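Local coordinates for protein neutral ceramidase (Pseudomonas aeruginosa, PDB 2ZWS) that hydrolyses the N-acyl bond of ceramides to give sphingosine and free fatty acid, and also runs the reverse synthesis, as a secreted zinc-dependent amidase, at residues S297-F301 with L490-A496; P394-F398 with L478-A483; R54-Y58 with V85-V91. All coordinates share one frame; numbering follows the deposited sequence.

Interaction 1. Residues S297-F301 with L490-A496. With PLM (palmitic acid), chain G.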
loop_
_atom_site.group_PDB
_atom_site.type_symbol
_atom_site.label_atom_id
_atom_site.label_comp_id
_atom_site.label_asym_id
_atom_site.label_seq_id
_atom_site.Cartn_x
_atom_site.Cartn_y
_atom_site.Cartn_z
ATOM N N SER A 297 11.799 -19.782 -6.099
ATOM C CA SER A 297 10.633 -19.008 -6.508
ATOM C C SER A 297 10.124 -19.443 -7.867
ATOM O O SER A 297 10.849 -20.101 -8.657
ATOM C CB SER A 297 10.994 -17.523 -6.556
ATOM O OG SER A 297 11.983 -17.326 -7.556
ATOM N N ARG A 298 8.871 -19.063 -8.143
ATOM C CA ARG A 298 8.309 -19.208 -9.495
ATOM C C ARG A 298 7.451 -17.980 -9.777
ATOM O O ARG A 298 6.961 -17.325 -8.848
ATOM C CB ARG A 298 7.440 -20.469 -9.630
ATOM C CG ARG A 298 8.192 -21.784 -9.545
ATOM C CD ARG A 298 9.130 -22.049 -10.738
ATOM N NE ARG A 298 9.632 -23.418 -10.667
ATOM C CZ ARG A 298 10.597 -23.818 -9.833
ATOM N NH1 ARG A 298 11.178 -22.957 -9.005
ATOM N NH2 ARG A 298 10.974 -25.087 -9.812
ATOM N N PHE A 299 7.293 -17.689 -11.064
ATOM C CA PHE A 299 6.507 -16.548 -11.496
ATOM C C PHE A 299 5.964 -16.839 -12.883
ATOM O O PHE A 299 6.680 -17.396 -13.729
ATOM C CB PHE A 299 7.379 -15.289 -11.591
ATOM C CG PHE A 299 6.670 -14.109 -12.195
ATOM C CD1 PHE A 299 6.064 -13.166 -11.375
ATOM C CD2 PHE A 299 6.595 -13.943 -13.584
ATOM C CE1 PHE A 299 5.367 -12.101 -11.910
ATOM C CE2 PHE A 299 5.925 -12.862 -14.119
ATOM C CZ PHE A 299 5.311 -11.947 -13.296
ATOM N N ARG A 300 4.726 -16.415 -13.117
ATOM C CA ARG A 300 4.097 -16.541 -14.418
ATOM C C ARG A 300 3.119 -15.401 -14.643
ATOM O O ARG A 300 2.277 -15.163 -13.786
ATOM C CB ARG A 300 3.286 -17.855 -14.434
ATOM C CG ARG A 300 3.609 -18.664 -15.597
ATOM C CD ARG A 300 2.388 -19.228 -16.247
ATOM N NE ARG A 300 1.531 -20.070 -15.426
ATOM C CZ ARG A 300 0.398 -20.588 -15.897
ATOM N NH1 ARG A 300 0.051 -20.331 -17.146
ATOM N NH2 ARG A 300 -0.378 -21.372 -15.141
ATOM N N PHE A 301 3.207 -14.720 -15.793
ATOM C CA PHE A 301 2.053 -13.968 -16.292
ATOM C C PHE A 301 1.054 -14.930 -16.931
ATOM O O PHE A 301 1.419 -15.722 -17.809
ATOM C CB PHE A 301 2.448 -12.902 -17.305
ATOM C CG PHE A 301 3.031 -11.648 -16.692
ATOM C CD1 PHE A 301 2.270 -10.856 -15.825
ATOM C CD2 PHE A 301 4.313 -11.213 -17.034
ATOM C CE1 PHE A 301 2.777 -9.671 -15.294
ATOM C CE2 PHE A 301 4.861 -10.020 -16.479
ATOM C CZ PHE A 301 4.101 -9.267 -15.605
ATOM N N LEU A 490 11.377 -28.201 -11.861
ATOM C CA LEU A 490 10.491 -28.007 -13.009
ATOM C C LEU A 490 9.912 -26.602 -13.102
ATOM O O LEU A 490 9.437 -26.023 -12.112
ATOM C CB LEU A 490 9.295 -28.978 -12.979
ATOM C CG LEU A 490 9.465 -30.429 -13.434
ATOM C CD1 LEU A 490 8.117 -31.039 -13.854
ATOM C CD2 LEU A 490 10.494 -30.516 -14.572
ATOM N N PRO A 491 9.901 -26.074 -14.323
ATOM C CA PRO A 491 9.435 -24.731 -14.662
ATOM C C PRO A 491 7.925 -24.657 -14.658
ATOM O O PRO A 491 7.251 -25.682 -14.775
ATOM C CB PRO A 491 9.933 -24.524 -16.091
ATOM C CG PRO A 491 10.557 -25.759 -16.520
ATOM C CD PRO A 491 10.428 -26.800 -15.503
ATOM N N VAL A 492 7.388 -23.450 -14.501
ATOM C CA VAL A 492 5.967 -23.255 -14.728
ATOM C C VAL A 492 5.801 -22.979 -16.223
ATOM O O VAL A 492 6.794 -22.820 -16.932
ATOM C CB VAL A 492 5.384 -22.125 -13.843
ATOM C CG1 VAL A 492 5.361 -22.582 -12.380
ATOM C CG2 VAL A 492 6.196 -20.859 -13.999
ATOM N N GLU A 493 4.565 -22.904 -16.698
ATOM C CA GLU A 493 4.356 -22.661 -18.132
ATOM C C GLU A 493 4.821 -21.267 -18.551
ATOM O O GLU A 493 4.878 -20.346 -17.730
ATOM C CB GLU A 493 2.929 -22.998 -18.597
ATOM C CG GLU A 493 1.765 -22.737 -17.650
ATOM C CD GLU A 493 1.637 -23.711 -16.481
ATOM O OE1 GLU A 493 0.627 -24.469 -16.437
ATOM O OE2 GLU A 493 2.513 -23.694 -15.579
ATOM N N THR A 494 5.204 -21.124 -19.821
ATOM C CA THR A 494 5.783 -19.865 -20.294
ATOM C C THR A 494 4.822 -18.714 -20.044
ATOM O O THR A 494 3.616 -18.857 -20.203
ATOM C CB THR A 494 6.129 -19.908 -21.791
ATOM O OG1 THR A 494 4.978 -20.343 -22.518
ATOM C CG2 THR A 494 7.285 -20.871 -22.049
ATOM N N SER A 495 5.369 -17.576 -19.621
ATOM C CA SER A 495 4.544 -16.391 -19.362
ATOM C C SER A 495 3.914 -15.862 -20.638
ATOM O O SER A 495 4.515 -15.889 -21.700
ATOM C CB SER A 495 5.394 -15.270 -18.792
ATOM O OG SER A 495 5.535 -15.395 -17.403
ATOM N N ALA A 496 2.697 -15.372 -20.513
ATOM C CA ALA A 496 2.110 -14.533 -21.535
ATOM C C ALA A 496 2.563 -13.119 -21.232
ATOM O O ALA A 496 3.457 -12.918 -20.428
ATOM C CB ALA A 496 0.592 -14.579 -21.334
HETATM C C1 PLM G . 13.661 -24.350 -12.388
HETATM O O1 PLM G . 14.493 -23.590 -11.829
HETATM O O2 PLM G . 13.306 -25.403 -11.806
HETATM C C2 PLM G . 13.099 -24.006 -13.746
HETATM C C3 PLM G . 12.564 -22.577 -13.724
HETATM C C4 PLM G . 12.145 -22.141 -15.122
HETATM C C5 PLM G . 13.303 -21.765 -16.044
HETATM C C6 PLM G . 12.741 -21.050 -17.268
HETATM C C7 PLM G . 12.561 -22.006 -18.441
HETATM C C8 PLM G . 11.098 -22.340 -18.702
HETATM C C9 PLM G . 10.941 -23.115 -20.008
HETATM C CA PLM G . 10.163 -24.412 -19.817
HETATM C CB PLM G . 8.679 -24.218 -20.117
HETATM C CC PLM G . 7.835 -24.858 -19.020
HETATM C CD PLM G . 6.884 -25.907 -19.586
HETATM C CE PLM G . 6.372 -26.853 -18.505
HETATM C CF PLM G . 5.076 -26.350 -17.874
HETATM C CG PLM G . 3.854 -26.732 -18.702
HETATM O O HOH W 1 6.877 -18.254 -16.605
#
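Arg298 grips the backbone of Leu490 side-on: NE and NH2 both donate to Leu490 O, at 3.0 Å from NE and 2.9 Å from NH2. A bend at the second torsion of Arg298 (chi2 -68°) carries the guanidinium to this carbonyl. The oxygen lies at the edge of the guanidinium, near its plane, and both nitrogens meet it from the same face of the carbonyl. The third nitrogen, NH1, is bound to Ser297 O and paired with Asp296, so the rotation of the group is fixed. Further along, two bonds tie the loop to the edge of the strand. Phe301 N donates to Ser495 OG at 2.9 Å, a short polar side chain standing in for a backbone acceptor, and Ala496 N donates to Phe301 O at 3.0 Å. A water lies within bonding distance of Phe299 O, Glu493 O and Ser495 OG.

The charged pair is looser. The Glu493 carboxylate and Arg300 guanidinium planes are nearly parallel, 13° apart, and the oxygen OE1 lies well off the guanidinium plane, which leaves an electrostatic attraction and no hydrogen bond. Finer detail is doubtful, since the carbon contacts of this pair are too tight.

Val492 divides its two methyls between the arginines: CG1 lies against the aliphatic part of Arg298 and CG2 against Arg300 CG, with CG2 also 3.5 Å from Phe299 O. A short, branched side chain suits this double contact.

A palmitic acid lies along the loop. Its O2 sits over one face of the Arg298 guanidinium, 3.1 Å from NH2, and its chain follows Pro491 to Glu493, with C4 3.4 Å from Pro491 CB. An irregular segment thus follows the outer strand of a four-stranded mixed sheet, after helix 471-488 has covered that sheet, and joins Arg298 in lining a fatty-acid site.

Interaction 2. Residues P394-F398 with L478-A483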
loop_
_atom_site.group_PDB
_atom_site.type_symbol
_atom_site.label_atom_id
_atom_site.label_comp_id
_atom_site.label_asym_id
_atom_site.label_seq_id
_atom_site.Cartn_x
_atom_site.Cartn_y
_atom_site.Cartn_z
ATOM N N PRO A 394 -0.101 -11.512 -12.928
ATOM C CA PRO A 394 1.050 -12.204 -12.376
ATOM C C PRO A 394 0.628 -13.148 -11.252
ATOM O O PRO A 394 -0.191 -12.775 -10.383
ATOM C CB PRO A 394 1.894 -11.058 -11.801
ATOM C CG PRO A 394 0.872 -10.030 -11.335
ATOM C CD PRO A 394 -0.274 -10.155 -12.360
ATOM N N ILE A 395 1.209 -14.351 -11.281
ATOM C CA ILE A 395 1.067 -15.312 -10.201
ATOM C C ILE A 395 2.508 -15.617 -9.756
ATOM O O ILE A 395 3.377 -15.888 -10.600
ATOM C CB ILE A 395 0.388 -16.614 -10.704
ATOM C CG1 ILE A 395 -1.038 -16.360 -11.281
ATOM C CG2 ILE A 395 0.397 -17.689 -9.607
ATOM C CD1 ILE A 395 -1.985 -15.771 -10.264
ATOM N N GLN A 396 2.773 -15.578 -8.448
ATOM C CA GLN A 396 4.128 -15.698 -7.950
ATOM C C GLN A 396 4.126 -16.397 -6.606
ATOM O O GLN A 396 3.208 -16.197 -5.782
ATOM C CB GLN A 396 4.710 -14.293 -7.783
ATOM C CG GLN A 396 6.209 -14.304 -7.440
ATOM C CD GLN A 396 6.744 -12.903 -7.342
ATOM O OE1 GLN A 396 6.142 -12.074 -6.673
ATOM N NE2 GLN A 396 7.871 -12.619 -8.028
ATOM N N MET A 397 5.187 -17.172 -6.373
ATOM C CA MET A 397 5.427 -17.801 -5.076
ATOM C C MET A 397 6.908 -17.764 -4.764
ATOM O O MET A 397 7.742 -18.011 -5.648
ATOM C CB MET A 397 4.977 -19.264 -5.050
ATOM C CG MET A 397 3.491 -19.493 -5.203
ATOM S SD MET A 397 3.014 -21.235 -5.254
ATOM C CE MET A 397 3.677 -21.813 -3.687
ATOM N N PHE A 398 7.231 -17.406 -3.515
ATOM C CA PHE A 398 8.595 -17.530 -2.999
ATOM C C PHE A 398 8.612 -18.702 -2.030
ATOM O O PHE A 398 7.661 -18.887 -1.268
ATOM C CB PHE A 398 9.009 -16.308 -2.174
ATOM C CG PHE A 398 9.349 -15.080 -2.981
ATOM C CD1 PHE A 398 9.402 -15.097 -4.376
ATOM C CD2 PHE A 398 9.654 -13.901 -2.315
ATOM C CE1 PHE A 398 9.715 -13.943 -5.096
ATOM C CE2 PHE A 398 9.996 -12.746 -3.031
ATOM C CZ PHE A 398 10.037 -12.776 -4.412
ATOM N N LEU A 478 -4.181 -22.118 -10.375
ATOM C CA LEU A 478 -2.911 -21.495 -10.756
ATOM C C LEU A 478 -1.856 -21.637 -9.658
ATOM O O LEU A 478 -0.685 -21.978 -9.933
ATOM C CB LEU A 478 -3.135 -20.029 -11.113
ATOM C CG LEU A 478 -3.956 -19.797 -12.387
ATOM C CD1 LEU A 478 -4.308 -18.327 -12.538
ATOM C CD2 LEU A 478 -3.272 -20.314 -13.631
ATOM N N PHE A 479 -2.253 -21.344 -8.423
ATOM C CA PHE A 479 -1.336 -21.499 -7.297
ATOM C C PHE A 479 -0.981 -22.948 -6.991
ATOM O O PHE A 479 0.164 -23.247 -6.623
ATOM C CB PHE A 479 -1.867 -20.757 -6.067
ATOM C CG PHE A 479 -1.602 -19.274 -6.102
ATOM C CD1 PHE A 479 -0.293 -18.799 -5.972
ATOM C CD2 PHE A 479 -2.638 -18.343 -6.265
ATOM C CE1 PHE A 479 -0.008 -17.432 -6.006
ATOM C CE2 PHE A 479 -2.329 -16.938 -6.284
ATOM C CZ PHE A 479 -1.003 -16.508 -6.159
ATOM N N VAL A 480 -1.948 -23.864 -7.094
ATOM C CA VAL A 480 -1.615 -25.274 -6.853
ATOM C C VAL A 480 -0.633 -25.773 -7.912
ATOM O O VAL A 480 0.384 -26.423 -7.574
ATOM C CB VAL A 480 -2.881 -26.153 -6.783
ATOM C CG1 VAL A 480 -2.520 -27.648 -6.925
ATOM C CG2 VAL A 480 -3.565 -25.887 -5.459
ATOM N N ASP A 481 -0.894 -25.435 -9.174
ATOM C CA ASP A 481 -0.004 -25.871 -10.250
ATOM C C ASP A 481 1.423 -25.321 -10.037
ATOM O O ASP A 481 2.416 -26.034 -10.239
ATOM C CB ASP A 481 -0.575 -25.503 -11.631
ATOM C CG ASP A 481 -1.791 -26.365 -12.027
ATOM O OD1 ASP A 481 -2.121 -27.326 -11.292
ATOM O OD2 ASP A 481 -2.408 -26.086 -13.086
ATOM N N MET A 482 1.519 -24.069 -9.572
ATOM C CA MET A 482 2.827 -23.460 -9.306
ATOM C C MET A 482 3.515 -24.171 -8.144
ATOM O O MET A 482 4.709 -24.438 -8.203
ATOM C CB MET A 482 2.674 -21.968 -9.014
ATOM C CG MET A 482 4.031 -21.295 -8.777
ATOM S SD MET A 482 3.860 -19.496 -8.874
ATOM C CE MET A 482 3.720 -19.274 -10.658
ATOM N N ALA A 483 2.750 -24.506 -7.101
ATOM C CA ALA A 483 3.296 -25.205 -5.928
ATOM C C ALA A 483 3.838 -26.579 -6.338
ATOM O O ALA A 483 4.893 -27.019 -5.864
ATOM C CB ALA A 483 2.210 -25.371 -4.849
#
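Ile395 meets the helix with both of its branches. CG2 sits over one face of the Phe479 ring, 3.9 Å from the ring centroid and 20° off the normal, a CH-pi contact displaced toward the rim. It is carried there by a first torsion of -60°, which sets CG2 opposite the backbone N and sends CG1 toward Leu478 CD1, 4.0 Å away. The terminal methyl CE of Met482 closes on CG2 as well and comes 3.4 Å from Ile395 O. A beta-branched residue suits this place because it offers a methyl on one branch and an ethyl arm on the other to three helix side chains.

At Gln396 the side chain leaves for the other face of the sheet, where NE2 donates to Val91 O. Its backbone stays in the contact: Gln396 O lies at the edge of the Phe479 ring, 3.5 Å from CE1. This is alpha/beta layer packing, with helix 471-488 laid on one face of the mixed sheet containing strand 392-400; the local axes pass 9.0 Å apart and cross at -42°. Helix 414-428 packs beside it, bringing Ile420 against Phe479 and Val424 against Met397.

Met397 returns to the helix side, and its contacts are those of one of its two conformers. In that copy CG reaches the edge of the Phe479 ring, 3.9 Å from CD1. Both methionines being unbranched and flexible, the chain can slide past that of Met482 in the opposite direction, SD lying 3.7 Å from Met482 CG. A bend at the last torsion then turns CE to rest against the methyl of Ala483, 4.0 Å from its CB.

Interaction 3. Residues R54-Y58 with V85-V91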
loop_
_atom_site.group_PDB
_atom_site.type_symbol
_atom_site.label_atom_id
_atom_site.label_comp_id
_atom_site.label_asym_id
_atom_site.label_seq_id
_atom_site.Cartn_x
_atom_site.Cartn_y
_atom_site.Cartn_z
ATOM N N ARG A 54 21.269 -16.953 -5.127
ATOM C CA ARG A 54 19.915 -17.184 -4.690
ATOM C C ARG A 54 19.529 -16.033 -3.754
ATOM O O ARG A 54 19.766 -16.017 -2.530
ATOM C CB ARG A 54 19.598 -18.580 -4.192
ATOM C CG ARG A 54 19.549 -19.596 -5.332
ATOM C CD ARG A 54 18.210 -20.334 -5.392
ATOM N NE ARG A 54 18.089 -21.051 -6.656
ATOM C CZ ARG A 54 17.181 -20.807 -7.603
ATOM N NH1 ARG A 54 16.250 -19.870 -7.444
ATOM N NH2 ARG A 54 17.189 -21.530 -8.719
ATOM N N ARG A 55 18.997 -15.021 -4.415
ATOM C CA ARG A 55 18.489 -13.851 -3.764
ATOM C C ARG A 55 17.006 -13.675 -4.140
ATOM O O ARG A 55 16.623 -13.901 -5.289
ATOM C CB ARG A 55 19.289 -12.632 -4.215
ATOM C CG ARG A 55 18.717 -11.307 -3.801
ATOM C CD ARG A 55 19.523 -10.138 -4.404
ATOM N NE ARG A 55 20.924 -10.131 -3.967
ATOM C CZ ARG A 55 21.743 -9.087 -4.093
ATOM N NH1 ARG A 55 21.322 -7.948 -4.633
ATOM N NH2 ARG A 55 22.992 -9.190 -3.676
ATOM N N LEU A 56 16.219 -13.262 -3.148
ATOM C CA LEU A 56 14.856 -12.809 -3.324
ATOM C C LEU A 56 14.749 -11.392 -2.794
ATOM O O LEU A 56 15.483 -11.012 -1.880
ATOM C CB LEU A 56 13.908 -13.696 -2.505
ATOM C CG LEU A 56 13.886 -15.192 -2.871
ATOM C CD1 LEU A 56 13.030 -15.905 -1.853
ATOM C CD2 LEU A 56 13.359 -15.440 -4.266
ATOM N N VAL A 57 13.823 -10.617 -3.348
ATOM C CA VAL A 57 13.473 -9.346 -2.712
ATOM C C VAL A 57 11.945 -9.199 -2.642
ATOM O O VAL A 57 11.215 -9.428 -3.625
ATOM C CB VAL A 57 14.201 -8.120 -3.367
ATOM C CG1 VAL A 57 13.848 -7.967 -4.842
ATOM C CG2 VAL A 57 13.916 -6.839 -2.580
ATOM N N TYR A 58 11.488 -8.831 -1.446
ATOM C CA TYR A 58 10.090 -8.539 -1.175
ATOM C C TYR A 58 9.979 -7.063 -0.781
ATOM O O TYR A 58 10.766 -6.579 0.037
ATOM C CB TYR A 58 9.592 -9.430 -0.015
ATOM C CG TYR A 58 8.247 -9.046 0.510
ATOM C CD1 TYR A 58 8.113 -8.154 1.583
ATOM C CD2 TYR A 58 7.104 -9.563 -0.079
ATOM C CE1 TYR A 58 6.867 -7.773 2.061
ATOM C CE2 TYR A 58 5.827 -9.215 0.398
ATOM C CZ TYR A 58 5.725 -8.313 1.458
ATOM O OH TYR A 58 4.473 -7.966 1.918
ATOM N N VAL A 85 20.693 -9.728 -11.855
ATOM C CA VAL A 85 20.464 -9.820 -10.417
ATOM C C VAL A 85 18.986 -10.044 -10.101
ATOM O O VAL A 85 18.630 -10.929 -9.302
ATOM C CB VAL A 85 20.957 -8.557 -9.693
ATOM C CG1 VAL A 85 20.720 -8.674 -8.208
ATOM C CG2 VAL A 85 22.479 -8.296 -9.967
ATOM N N TYR A 86 18.145 -9.221 -10.721
ATOM C CA TYR A 86 16.701 -9.241 -10.463
ATOM C C TYR A 86 15.934 -9.472 -11.736
ATOM O O TYR A 86 16.317 -8.989 -12.794
ATOM C CB TYR A 86 16.234 -7.913 -9.866
ATOM C CG TYR A 86 16.895 -7.567 -8.555
ATOM C CD1 TYR A 86 17.792 -6.495 -8.465
ATOM C CD2 TYR A 86 16.632 -8.309 -7.413
ATOM C CE1 TYR A 86 18.402 -6.183 -7.263
ATOM C CE2 TYR A 86 17.238 -8.004 -6.201
ATOM C CZ TYR A 86 18.114 -6.934 -6.134
ATOM O OH TYR A 86 18.743 -6.620 -4.939
ATOM N N ASP A 87 14.831 -10.203 -11.609
ATOM C CA ASP A 87 13.823 -10.236 -12.654
ATOM C C ASP A 87 12.452 -10.629 -12.071
ATOM O O ASP A 87 12.239 -10.621 -10.857
ATOM C CB ASP A 87 14.247 -11.146 -13.816
ATOM C CG ASP A 87 14.398 -12.609 -13.414
ATOM O OD1 ASP A 87 13.853 -13.045 -12.372
ATOM O OD2 ASP A 87 15.048 -13.348 -14.186
ATOM N N GLU A 88 11.498 -10.933 -12.940
ATOM C CA GLU A 88 10.158 -11.236 -12.449
ATOM C C GLU A 88 10.131 -12.416 -11.487
ATOM O O GLU A 88 9.232 -12.501 -10.643
ATOM C CB GLU A 88 9.189 -11.497 -13.599
ATOM C CG GLU A 88 9.703 -12.423 -14.691
ATOM C CD GLU A 88 10.281 -11.650 -15.863
ATOM O OE1 GLU A 88 9.564 -11.457 -16.877
ATOM O OE2 GLU A 88 11.435 -11.205 -15.765
ATOM N N ASN A 89 11.096 -13.327 -11.602
ATOM C CA ASN A 89 11.082 -14.489 -10.726
ATOM C C ASN A 89 11.448 -14.190 -9.277
ATOM O O ASN A 89 11.057 -14.937 -8.392
ATOM C CB ASN A 89 12.004 -15.577 -11.255
ATOM C CG ASN A 89 11.603 -16.039 -12.633
ATOM O OD1 ASN A 89 10.458 -16.381 -12.859
ATOM N ND2 ASN A 89 12.550 -16.042 -13.559
ATOM N N ASN A 90 12.207 -13.130 -9.017
ATOM C CA ASN A 90 12.692 -12.960 -7.639
ATOM C C ASN A 90 12.388 -11.609 -7.012
ATOM O O ASN A 90 13.005 -11.242 -6.003
ATOM C CB ASN A 90 14.183 -13.299 -7.520
ATOM C CG ASN A 90 15.062 -12.254 -8.146
ATOM O OD1 ASN A 90 14.617 -11.502 -9.017
ATOM N ND2 ASN A 90 16.338 -12.228 -7.745
ATOM N N VAL A 91 11.401 -10.898 -7.574
ATOM C CA VAL A 91 11.012 -9.598 -7.022
ATOM C C VAL A 91 9.502 -9.641 -6.779
ATOM O O VAL A 91 8.734 -9.863 -7.742
ATOM C CB VAL A 91 11.365 -8.425 -8.015
ATOM C CG1 VAL A 91 10.801 -7.110 -7.472
ATOM C CG2 VAL A 91 12.879 -8.319 -8.307
#
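Residues 55-58 of strand 55-61 and the incoming chain run parallel at a single beta bridge, Val57 with Val91, their CA atoms 5.0 Å apart, and Val57 N donates to Asn90 O at 2.8 Å. Beside this bond, Val91 CA-H approaches Val57 O. The two valines lie side by side on the same face of the sheet, pointing the same way, with Val57 CG1 3.6 Å from Val91 CG2; beta-branched side chains suit the extended backbone here.

Tyr86 covers this valine pair from the loop. Its CE2 is 3.7 Å from Val57 CG1, and its hydroxyl receives Arg55 NH1 at 2.9 Å, slightly tilted from the guanidinium plane. The guanidinium and ring planes stand 52° apart, so the arginine does not stack on the ring; its CD touches the ring near CE2. The length of Arg55 carries it past the ring, and NH2 also pairs with Glu48. Val85 CG1 lies above one face of the Tyr86 ring, offset toward its rim, and touches Arg55 NH1.

Asn90 works both across the contact and within its own loop. A first torsion of 73° places its amide between the backbone N and carbonyl carbon, folding it back over the turn. ND2 donates to Arg55 O at 3.0 Å, from above the carbonyl plane, and also to Val85 O at 3.1 Å, while OD1 accepts from Asp87 N at 2.9 Å. One amide thereby joins Arg55 O of the strand to Val85 and Asp87 of the loop. Asp87 OD1 accepts from Asn89 N, an Asx turn, and also bonds a glycerol, probably from the crystallisation liquor. The whole is the return of a right-handed beta-alpha-beta crossover through helix 68-81, and its loop presents Asp87, inferred to bind substrate.

In the fold
Interaction 2 is fully buried and apolar, holding helix 471-488 to strand 392-400 without a hydrogen bond between its segments. Interactions 1 and 3 are only partly buried and rely on arginines, backbone bonds, Ser495 OG and the Asn90 amide. Interactions 1 and 2 share one sheet, since strands 295-303 and 392-400 are neighbours: Arg298 N meets Met397 O at 2.9 Å, and helix 471-488 leads on into loop 490-496. Interaction 3 belongs to a different, larger sheet, yet its turn meets the sheet of 295-303 and 392-400 through Ser297 OG to Asn89 O. Strand 392-400 faces the helix with Ile395 and Met397; strand 295-303 adds the aliphatic parts of arginines.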